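Local coordinates for CDP-4-keto-6-deoxy-D-glucose-3-dehydrase (Yersinia pseudotuberculosis, PDB 3BB8), which uses pyridoxal 5'-phosphate, probably to remove the C3 hydroxyl of CDP-4-keto-6-deoxy-D-glucose during lipopolysaccharide sugar biosynthesis, at residues Phe317-Asp322 / Asp420-Val425; Thr98-Gly103 / Tyr282-Tyr287; Gly72-Val77 / Asp194-Thr199. The protein carries 1 engineered substitution. All coordinates share one frame; numbering follows the deposited sequence.

Overall arrangement
All three contacts lie within one aminotransferase-fold chain of the DegT/DnrJ/EryC1 family. Interactions 1 and 2 are on opposite sides of the chain's centre, 48 Å apart between centres; interaction 3, the most central, is 26 Å from the first and 27 Å from the second. No two touch: the nearest approach, between interactions 1 and 3, is about 11 Å between nearest atoms. Along the chain, interactions 2 and 3 alternate their segments, and both close before interaction 1 opens. Helix 293-323 links two of them, carrying Phe317-Asp322 and also covering Tyr74 and Leu196 of interaction 3. Interaction 3 runs into the cofactor pocket, interaction 2 lies near the subunit boundary, and interaction 1 joins helix 293-323 to helix 419-432 near the C-terminus.

Interaction 1 of 3, residues Phe317-Asp322 / Asp420-Val425; sequences FKYLKD and DHLDYV
Tyr319 and Leu320 meet Leu422 and Asp423 where helix 293-323 and helix 419-432 run side by side; the axes of Phe317-Asp322 and Asp420-Val425 head the same way, 24° apart, and come within 10.0 Å. Tyr319 carries the more exposed side of the contact. With its CG anti to the backbone N (chi1 -174°), the phenol reaches across to the other helix, and its OH donates a very short hydrogen bond of 2.5 Å to Asp423 OD2. The carboxylate carbon lies in the ring plane at the phenol edge, while the carboxylate itself is turned 54° from that plane. Nearer the backbone along the same edge, Tyr319 CD2 touches Leu422 CD1 at 3.7 Å, so one side chain supplies both polar and apolar grip. Deeper down, Leu320 CD1 approaches Leu422 CD2 at 4.3 Å, and Leu320 continues onto Ile413 and Phe347. His419 stacks on the Tyr319 ring. A buried leucine pair roofed by a tyrosine-aspartate bond thus joins the two helices side by side, with Leu320 also resting on strand 347-351, an arrangement that fits the C-terminal α/β domain of the aspartate aminotransferase fold.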
loop_
_atom_site.group_PDB
_atom_site.type_symbol
_atom_site.label_atom_id
_atom_site.label_comp_id
_atom_site.label_asym_id
_atom_site.label_seq_id
_atom_site.Cartn_x
_atom_site.Cartn_y
_atom_site.Cartn_z
ATOM N N PHE A 317 -30.839 -5.583 -9.225
ATOM C CA PHE A 317 -30.737 -4.841 -10.477
ATOM C C PHE A 317 -31.986 -5.040 -11.335
ATOM O O PHE A 317 -32.590 -4.075 -11.805
ATOM C CB PHE A 317 -29.523 -5.298 -11.278
ATOM C CG PHE A 317 -29.405 -4.641 -12.625
ATOM C CD1 PHE A 317 -28.717 -3.441 -12.772
ATOM C CD2 PHE A 317 -29.977 -5.224 -13.753
ATOM C CE1 PHE A 317 -28.598 -2.837 -14.016
ATOM C CE2 PHE A 317 -29.860 -4.622 -15.005
ATOM C CZ PHE A 317 -29.166 -3.424 -15.134
ATOM N N LYS A 318 -32.349 -6.304 -11.552
ATOM C CA LYS A 318 -33.507 -6.647 -12.367
ATOM C C LYS A 318 -34.765 -6.015 -11.778
ATOM O O LYS A 318 -35.545 -5.383 -12.485
ATOM C CB LYS A 318 -33.661 -8.166 -12.431
ATOM C CG LYS A 318 -34.627 -8.653 -13.496
ATOM C CD LYS A 318 -34.549 -10.162 -13.641
ATOM C CE LYS A 318 -35.285 -10.648 -14.880
ATOM N NZ LYS A 318 -35.093 -12.116 -15.085
ATOM N N TYR A 319 -34.938 -6.182 -10.474
ATOM C CA TYR A 319 -36.084 -5.640 -9.766
ATOM C C TYR A 319 -36.157 -4.123 -9.959
ATOM O O TYR A 319 -37.079 -3.607 -10.590
ATOM C CB TYR A 319 -35.964 -5.976 -8.278
ATOM C CG TYR A 319 -37.167 -5.596 -7.448
ATOM C CD1 TYR A 319 -38.382 -6.272 -7.591
ATOM C CD2 TYR A 319 -37.089 -4.576 -6.504
ATOM C CE1 TYR A 319 -39.490 -5.941 -6.805
ATOM C CE2 TYR A 319 -38.188 -4.238 -5.716
ATOM C CZ TYR A 319 -39.385 -4.925 -5.870
ATOM O OH TYR A 319 -40.468 -4.597 -5.083
ATOM N N LEU A 320 -35.171 -3.417 -9.416
ATOM C CA LEU A 320 -35.107 -1.963 -9.505
ATOM C C LEU A 320 -35.338 -1.420 -10.911
ATOM O O LEU A 320 -36.111 -0.480 -11.090
ATOM C CB LEU A 320 -33.755 -1.467 -8.990
ATOM C CG LEU A 320 -33.582 0.046 -8.866
ATOM C CD1 LEU A 320 -34.650 0.619 -7.925
ATOM C CD2 LEU A 320 -32.183 0.347 -8.343
ATOM N N LYS A 321 -34.672 -2.005 -11.905
ATOM C CA LYS A 321 -34.822 -1.540 -13.279
ATOM C C LYS A 321 -36.236 -1.751 -13.814
ATOM O O LYS A 321 -36.751 -0.931 -14.577
ATOM C CB LYS A 321 -33.833 -2.245 -14.211
ATOM C CG LYS A 321 -33.903 -1.718 -15.638
ATOM C CD LYS A 321 -33.088 -2.539 -16.611
ATOM C CE LYS A 321 -33.257 -2.019 -18.025
ATOM N NZ LYS A 321 -32.566 -2.867 -19.019
ATOM N N ASP A 322 -36.852 -2.864 -13.434
ATOM C CA ASP A 322 -38.208 -3.163 -13.876
ATOM C C ASP A 322 -39.130 -2.090 -13.317
ATOM O O ASP A 322 -39.901 -1.472 -14.045
ATOM C CB ASP A 322 -38.645 -4.535 -13.362
ATOM C CG ASP A 322 -40.076 -4.864 -13.737
ATOM O OD1 ASP A 322 -40.346 -5.050 -14.946
ATOM O OD2 ASP A 322 -40.929 -4.922 -12.823
ATOM N N ASP A 420 -37.864 -3.552 0.223
ATOM C CA ASP A 420 -38.518 -2.407 0.831
ATOM C C ASP A 420 -37.666 -1.166 0.630
ATOM O O ASP A 420 -38.187 -0.051 0.530
ATOM C CB ASP A 420 -38.767 -2.651 2.317
ATOM C CG ASP A 420 -39.973 -3.537 2.558
ATOM O OD1 ASP A 420 -39.940 -4.721 2.163
ATOM O OD2 ASP A 420 -40.964 -3.042 3.133
ATOM N N HIS A 421 -36.351 -1.372 0.573
ATOM C CA HIS A 421 -35.400 -0.293 0.347
ATOM C C HIS A 421 -35.615 0.212 -1.074
ATOM O O HIS A 421 -35.842 1.401 -1.301
ATOM C CB HIS A 421 -33.959 -0.812 0.473
ATOM C CG HIS A 421 -33.490 -0.988 1.884
ATOM N ND1 HIS A 421 -33.221 0.077 2.718
ATOM C CD2 HIS A 421 -33.239 -2.104 2.608
ATOM C CE1 HIS A 421 -32.824 -0.375 3.894
ATOM N NE2 HIS A 421 -32.828 -1.695 3.855
ATOM N N LEU A 422 -35.550 -0.712 -2.025
ATOM C CA LEU A 422 -35.706 -0.384 -3.429
ATOM C C LEU A 422 -37.066 0.204 -3.780
ATOM O O LEU A 422 -37.146 1.190 -4.520
ATOM C CB LEU A 422 -35.433 -1.619 -4.285
ATOM C CG LEU A 422 -34.035 -2.230 -4.130
ATOM C CD1 LEU A 422 -33.873 -3.383 -5.112
ATOM C CD2 LEU A 422 -32.970 -1.170 -4.381
ATOM N N ASP A 423 -38.133 -0.402 -3.265
ATOM C CA ASP A 423 -39.475 0.094 -3.536
ATOM C C ASP A 423 -39.561 1.547 -3.084
ATOM O O ASP A 423 -40.161 2.382 -3.764
ATOM C CB ASP A 423 -40.519 -0.757 -2.799
ATOM C CG ASP A 423 -40.810 -2.066 -3.510
ATOM O OD1 ASP A 423 -41.250 -3.024 -2.840
ATOM O OD2 ASP A 423 -40.613 -2.136 -4.745
ATOM N N TYR A 424 -38.947 1.844 -1.942
ATOM C CA TYR A 424 -38.959 3.200 -1.417
ATOM C C TYR A 424 -38.252 4.145 -2.381
ATOM O O TYR A 424 -38.722 5.257 -2.626
ATOM C CB TYR A 424 -38.269 3.263 -0.056
ATOM C CG TYR A 424 -38.061 4.680 0.427
ATOM C CD1 TYR A 424 -39.132 5.445 0.890
ATOM C CD2 TYR A 424 -36.804 5.278 0.368
ATOM C CE1 TYR A 424 -38.954 6.772 1.282
ATOM C CE2 TYR A 424 -36.616 6.602 0.755
ATOM C CZ TYR A 424 -37.694 7.341 1.210
ATOM O OH TYR A 424 -37.514 8.644 1.596
ATOM N N VAL A 425 -37.116 3.703 -2.914
ATOM C CA VAL A 425 -36.359 4.512 -3.855
ATOM C C VAL A 425 -37.218 4.800 -5.079
ATOM O O VAL A 425 -37.310 5.944 -5.528
ATOM C CB VAL A 425 -35.056 3.792 -4.293
ATOM C CG1 VAL A 425 -34.465 4.452 -5.530
ATOM C CG2 VAL A 425 -34.052 3.826 -3.156
#

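Interaction 2 of 3, residues Thr98-Gly103 / Tyr282-Tyr287; sequences TSPKLG and YSHLGY
The imidazole of His284 is the flat group of this contact: Phe244 of helix 235-245 stacks against it, while Pro100 CD comes to its edge, near the ring plane. Ser99 CB is 3.5 Å from His284 CE1. The hydroxyl of Ser99 is modelled too close to the same carbon for its exact place to be trusted. Pro100 approaches more loosely, its CD 4.4 Å from His284 ND1. From an oblique direction, and at about a right angle to the histidine side chain, the aliphatic end of Lys101 brings CE to 4.0 Å from His284 NE2. The lysine chain is extended as far as CE, after which NZ turns aside (chi4 -57°), leaving NZ 5.3 Å from His284 NE2, which is proximity without direct contact. Ser99 OG also appears to accept from Lys101 N at 3.1 Å in the manner of an ST turn, with the same doubt about OG. On the other segment, the backbone of His284 bonds to that of Gly248, and Gly286 O accepts from Asn125 ND2 of the second subunit. Tyr287 is joined through its backbone to Trp247, whose counterpart on the second subunit donates NE1 to the cofactor. Loops held in this way beside a dimer interface accord with the shared active sites of fold type I pyridoxal-phosphate enzymes.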
loop_
_atom_site.group_PDB
_atom_site.type_symbol
_atom_site.label_atom_id
_atom_site.label_comp_id
_atom_site.label_asym_id
_atom_site.label_seq_id
_atom_site.Cartn_x
_atom_site.Cartn_y
_atom_site.Cartn_z
ATOM N N THR A 98 6.620 -3.657 -17.170
ATOM C CA THR A 98 7.755 -2.803 -17.534
ATOM C C THR A 98 9.062 -3.544 -17.260
ATOM O O THR A 98 10.152 -3.043 -17.557
ATOM C CB THR A 98 7.803 -1.489 -16.719
ATOM O OG1 THR A 98 8.165 -1.792 -15.366
ATOM C CG2 THR A 98 6.447 -0.778 -16.740
ATOM N N SER A 99 8.940 -4.733 -16.682
ATOM C CA SER A 99 10.091 -5.561 -16.348
ATOM C C SER A 99 10.948 -5.936 -17.549
ATOM O O SER A 99 10.440 -6.446 -18.545
ATOM C CB SER A 99 9.631 -6.849 -15.675
ATOM O OG SER A 99 10.712 -7.758 -15.586
ATOM N N PRO A 100 12.268 -5.703 -17.459
ATOM C CA PRO A 100 13.162 -6.044 -18.570
ATOM C C PRO A 100 13.173 -7.545 -18.867
ATOM O O PRO A 100 13.730 -7.981 -19.870
ATOM C CB PRO A 100 14.518 -5.513 -18.104
ATOM C CG PRO A 100 14.412 -5.567 -16.598
ATOM C CD PRO A 100 13.012 -5.073 -16.353
ATOM N N LYS A 101 12.558 -8.337 -17.997
ATOM C CA LYS A 101 12.483 -9.776 -18.221
ATOM C C LYS A 101 11.539 -10.087 -19.389
ATOM O O LYS A 101 11.533 -11.204 -19.914
ATOM C CB LYS A 101 11.974 -10.496 -16.969
ATOM C CG LYS A 101 12.953 -10.505 -15.806
ATOM C CD LYS A 101 12.466 -11.428 -14.695
ATOM C CE LYS A 101 13.446 -11.473 -13.531
ATOM N NZ LYS A 101 14.812 -11.909 -13.954
ATOM N N LEU A 102 10.743 -9.099 -19.791
ATOM C CA LEU A 102 9.794 -9.276 -20.884
ATOM C C LEU A 102 10.381 -8.806 -22.217
ATOM O O LEU A 102 9.664 -8.594 -23.201
ATOM C CB LEU A 102 8.497 -8.524 -20.566
ATOM C CG LEU A 102 7.840 -9.010 -19.273
ATOM C CD1 LEU A 102 6.615 -8.162 -18.966
ATOM C CD2 LEU A 102 7.462 -10.477 -19.401
ATOM N N GLY A 103 11.698 -8.649 -22.228
ATOM C CA GLY A 103 12.394 -8.226 -23.424
ATOM C C GLY A 103 11.722 -7.132 -24.226
ATOM O O GLY A 103 11.236 -6.148 -23.672
ATOM N N TYR A 282 18.136 -7.268 -5.339
ATOM C CA TYR A 282 16.982 -6.642 -5.971
ATOM C C TYR A 282 16.979 -6.598 -7.498
ATOM O O TYR A 282 17.810 -5.944 -8.120
ATOM C CB TYR A 282 16.847 -5.241 -5.376
ATOM C CG TYR A 282 16.760 -5.296 -3.866
ATOM C CD1 TYR A 282 15.556 -5.597 -3.234
ATOM C CD2 TYR A 282 17.896 -5.102 -3.068
ATOM C CE1 TYR A 282 15.476 -5.707 -1.842
ATOM C CE2 TYR A 282 17.828 -5.207 -1.683
ATOM C CZ TYR A 282 16.612 -5.508 -1.073
ATOM O OH TYR A 282 16.529 -5.599 0.296
ATOM N N SER A 283 16.008 -7.285 -8.082
ATOM C CA SER A 283 15.856 -7.377 -9.532
ATOM C C SER A 283 14.884 -6.380 -10.147
ATOM O O SER A 283 14.792 -6.290 -11.369
ATOM C CB SER A 283 15.381 -8.774 -9.896
ATOM O OG SER A 283 14.157 -9.058 -9.232
ATOM N N HIS A 284 14.141 -5.646 -9.321
ATOM C CA HIS A 284 13.186 -4.669 -9.855
ATOM C C HIS A 284 13.068 -3.405 -9.008
ATOM O O HIS A 284 13.406 -3.402 -7.820
ATOM C CB HIS A 284 11.790 -5.289 -9.981
ATOM C CG HIS A 284 11.709 -6.435 -10.945
ATOM N ND1 HIS A 284 11.799 -6.269 -12.310
ATOM C CD2 HIS A 284 11.493 -7.757 -10.741
ATOM C CE1 HIS A 284 11.635 -7.437 -12.905
ATOM N NE2 HIS A 284 11.449 -8.355 -11.978
ATOM N N LEU A 285 12.598 -2.334 -9.646
ATOM C CA LEU A 285 12.362 -1.048 -8.993
ATOM C C LEU A 285 11.044 -1.292 -8.251
ATOM O O LEU A 285 9.953 -1.006 -8.764
ATOM C CB LEU A 285 12.188 0.034 -10.062
ATOM C CG LEU A 285 12.067 1.491 -9.629
ATOM C CD1 LEU A 285 13.320 1.908 -8.877
ATOM C CD2 LEU A 285 11.864 2.366 -10.868
ATOM N N GLY A 286 11.148 -1.830 -7.042
ATOM C CA GLY A 286 9.958 -2.174 -6.293
ATOM C C GLY A 286 9.390 -1.227 -5.259
ATOM O O GLY A 286 9.873 -0.112 -5.043
ATOM N N TYR A 287 8.329 -1.723 -4.630
ATOM C CA TYR A 287 7.570 -1.038 -3.587
ATOM C C TYR A 287 7.442 -2.045 -2.463
ATOM O O TYR A 287 8.134 -3.050 -2.432
ATOM C CB TYR A 287 6.135 -0.750 -4.056
ATOM C CG TYR A 287 6.005 0.090 -5.294
ATOM C CD1 TYR A 287 6.001 -0.491 -6.560
ATOM C CD2 TYR A 287 5.903 1.477 -5.200
ATOM C CE1 TYR A 287 5.901 0.298 -7.708
ATOM C CE2 TYR A 287 5.806 2.265 -6.324
ATOM C CZ TYR A 287 5.807 1.675 -7.577
ATOM O OH TYR A 287 5.729 2.480 -8.682
#

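Interaction 3 of 3, residues Gly72-Val77 / Asp194-Thr199; sequences GEYLGV and DALGST. With PLP (pyridoxal-5'-phosphate), chain C.
Tyr74 reaches from the last turn of helix 62-75 to Leu196 and Gly197. Beyond CB, its CG stands anti to the backbone N (chi1 178°), which directs the ring at the loop. At CE1 the ring meets Leu196 CD1, 4.1 Å away and oblique to the ring, and Gly197 CA at a similar distance. CZ still grazes that alpha carbon, and at the tip OH comes to 3.3 Å from Gly197 CA, which lies near the ring plane at its edge. Gly197 is the third residue of a type II beta turn from Ala195 to Ser198, and its positive phi (105°) suits it to that position. Beside the tyrosine, Leu75 CD2 packs on Leu196 CD1 at 3.8 Å, the two leucines crossing at about a right angle. A Schellman motif ends the helix just after, with Val77 N bonded to Gly72 O and Gly76 as its C' residue. Ile306 of helix 293-323 also touches both Tyr74 and Leu196. Asp194 sets its carboxylate next to O3 of pyridoxal-5'-phosphate; either oxygen could take the single O3 proton, and the crowded model leaves the exact positions uncertain. The engineered Lys220 also touches Asp194. The contact is therefore van der Waals packing, the phenol oxygen lying against a glycine alpha carbon, while Asp194, at the start of the same loop, supplies the carboxylate beside the cofactor.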
loop_
_atom_site.group_PDB
_atom_site.type_symbol
_atom_site.label_atom_id
_atom_site.label_comp_id
_atom_site.label_asym_id
_atom_site.label_seq_id
_atom_site.Cartn_x
_atom_site.Cartn_y
_atom_site.Cartn_z
ATOM N N GLY A 72 -8.479 -17.750 -6.197
ATOM C CA GLY A 72 -7.998 -18.322 -7.441
ATOM C C GLY A 72 -8.980 -19.368 -7.944
ATOM O O GLY A 72 -9.190 -19.522 -9.154
ATOM N N GLU A 73 -9.588 -20.090 -7.007
ATOM C CA GLU A 73 -10.563 -21.121 -7.346
ATOM C C GLU A 73 -11.822 -20.453 -7.892
ATOM O O GLU A 73 -12.303 -20.807 -8.970
ATOM C CB GLU A 73 -10.888 -21.972 -6.109
ATOM C CG GLU A 73 -9.642 -22.606 -5.489
ATOM C CD GLU A 73 -9.914 -23.393 -4.215
ATOM O OE1 GLU A 73 -10.575 -22.859 -3.296
ATOM O OE2 GLU A 73 -9.446 -24.547 -4.129
ATOM N N TYR A 74 -12.339 -19.471 -7.158
ATOM C CA TYR A 74 -13.535 -18.753 -7.588
ATOM C C TYR A 74 -13.340 -18.114 -8.958
ATOM O O TYR A 74 -14.194 -18.229 -9.833
ATOM C CB TYR A 74 -13.897 -17.676 -6.566
ATOM C CG TYR A 74 -15.097 -16.838 -6.947
ATOM C CD1 TYR A 74 -14.974 -15.757 -7.825
ATOM C CD2 TYR A 74 -16.362 -17.129 -6.436
ATOM C CE1 TYR A 74 -16.082 -14.987 -8.182
ATOM C CE2 TYR A 74 -17.479 -16.366 -6.787
ATOM C CZ TYR A 74 -17.332 -15.298 -7.658
ATOM O OH TYR A 74 -18.433 -14.543 -7.992
ATOM N N LEU A 75 -12.207 -17.450 -9.143
ATOM C CA LEU A 75 -11.903 -16.786 -10.405
ATOM C C LEU A 75 -11.514 -17.732 -11.532
ATOM O O LEU A 75 -11.627 -17.382 -12.708
ATOM C CB LEU A 75 -10.777 -15.773 -10.199
ATOM C CG LEU A 75 -11.134 -14.546 -9.366
ATOM C CD1 LEU A 75 -9.866 -13.785 -9.008
ATOM C CD2 LEU A 75 -12.098 -13.671 -10.158
ATOM N N GLY A 76 -11.043 -18.923 -11.177
ATOM C CA GLY A 76 -10.628 -19.875 -12.189
ATOM C C GLY A 76 -9.224 -19.595 -12.697
ATOM O O GLY A 76 -8.930 -19.804 -13.876
ATOM N N VAL A 77 -8.354 -19.103 -11.815
ATOM C CA VAL A 77 -6.970 -18.812 -12.188
ATOM C C VAL A 77 -6.010 -19.400 -11.169
ATOM O O VAL A 77 -6.361 -19.579 -10.004
ATOM C CB VAL A 77 -6.699 -17.296 -12.300
ATOM C CG1 VAL A 77 -7.564 -16.705 -13.389
ATOM C CG2 VAL A 77 -6.947 -16.610 -10.953
ATOM N N ASP A 194 -14.520 -3.421 -9.744
ATOM C CA ASP A 194 -15.949 -3.273 -9.460
ATOM C C ASP A 194 -16.729 -4.371 -10.165
ATOM O O ASP A 194 -17.955 -4.276 -10.297
ATOM C CB ASP A 194 -16.485 -1.935 -9.973
ATOM C CG ASP A 194 -15.780 -0.745 -9.373
ATOM O OD1 ASP A 194 -15.512 -0.742 -8.156
ATOM O OD2 ASP A 194 -15.511 0.209 -10.124
ATOM N N ALA A 195 -16.026 -5.409 -10.616
ATOM C CA ALA A 195 -16.671 -6.483 -11.360
ATOM C C ALA A 195 -16.376 -7.912 -10.906
ATOM O O ALA A 195 -16.269 -8.813 -11.740
ATOM C CB ALA A 195 -16.331 -6.339 -12.838
ATOM N N LEU A 196 -16.250 -8.131 -9.604
ATOM C CA LEU A 196 -15.980 -9.474 -9.121
ATOM C C LEU A 196 -17.230 -10.329 -9.322
ATOM O O LEU A 196 -18.291 -10.038 -8.754
ATOM C CB LEU A 196 -15.604 -9.452 -7.642
ATOM C CG LEU A 196 -15.240 -10.821 -7.058
ATOM C CD1 LEU A 196 -14.087 -11.431 -7.847
ATOM C CD2 LEU A 196 -14.872 -10.669 -5.598
ATOM N N GLY A 197 -17.105 -11.378 -10.133
ATOM C CA GLY A 197 -18.239 -12.252 -10.380
ATOM C C GLY A 197 -18.866 -12.039 -11.744
ATOM O O GLY A 197 -19.687 -12.834 -12.187
ATOM N N SER A 198 -18.478 -10.958 -12.410
ATOM C CA SER A 198 -19.002 -10.656 -13.726
ATOM C C SER A 198 -18.475 -11.658 -14.732
ATOM O O SER A 198 -17.308 -12.049 -14.682
ATOM C CB SER A 198 -18.600 -9.239 -14.159
ATOM O OG SER A 198 -19.366 -8.258 -13.480
ATOM N N THR A 199 -19.342 -12.070 -15.650
ATOM C CA THR A 199 -18.964 -13.019 -16.682
ATOM C C THR A 199 -19.275 -12.429 -18.051
ATOM O O THR A 199 -20.151 -11.579 -18.189
ATOM C CB THR A 199 -19.731 -14.355 -16.528
ATOM O OG1 THR A 199 -21.121 -14.147 -16.809
ATOM C CG2 THR A 199 -19.593 -14.884 -15.114
HETATM N N1 PLP C . -10.720 0.983 -10.243
HETATM C C2 PLP C . -12.094 1.062 -10.084
HETATM C C2A PLP C . -12.952 1.046 -11.341
HETATM C C3 PLP C . -12.653 1.152 -8.774
HETATM O O3 PLP C . -13.986 1.236 -8.573
HETATM C C4 PLP C . -11.777 1.156 -7.605
HETATM C C4A PLP C . -12.446 1.224 -6.189
HETATM C C5 PLP C . -10.364 1.083 -7.838
HETATM C C6 PLP C . -9.871 0.995 -9.197
HETATM C C5A PLP C . -9.281 1.074 -6.803
HETATM O O4P PLP C . -9.613 0.432 -5.654
HETATM P P PLP C . -9.272 0.944 -4.170
HETATM O O1P PLP C . -9.379 -0.278 -3.282
HETATM O O2P PLP C . -10.437 2.044 -3.822
HETATM O O3P PLP C . -7.882 1.589 -4.140
#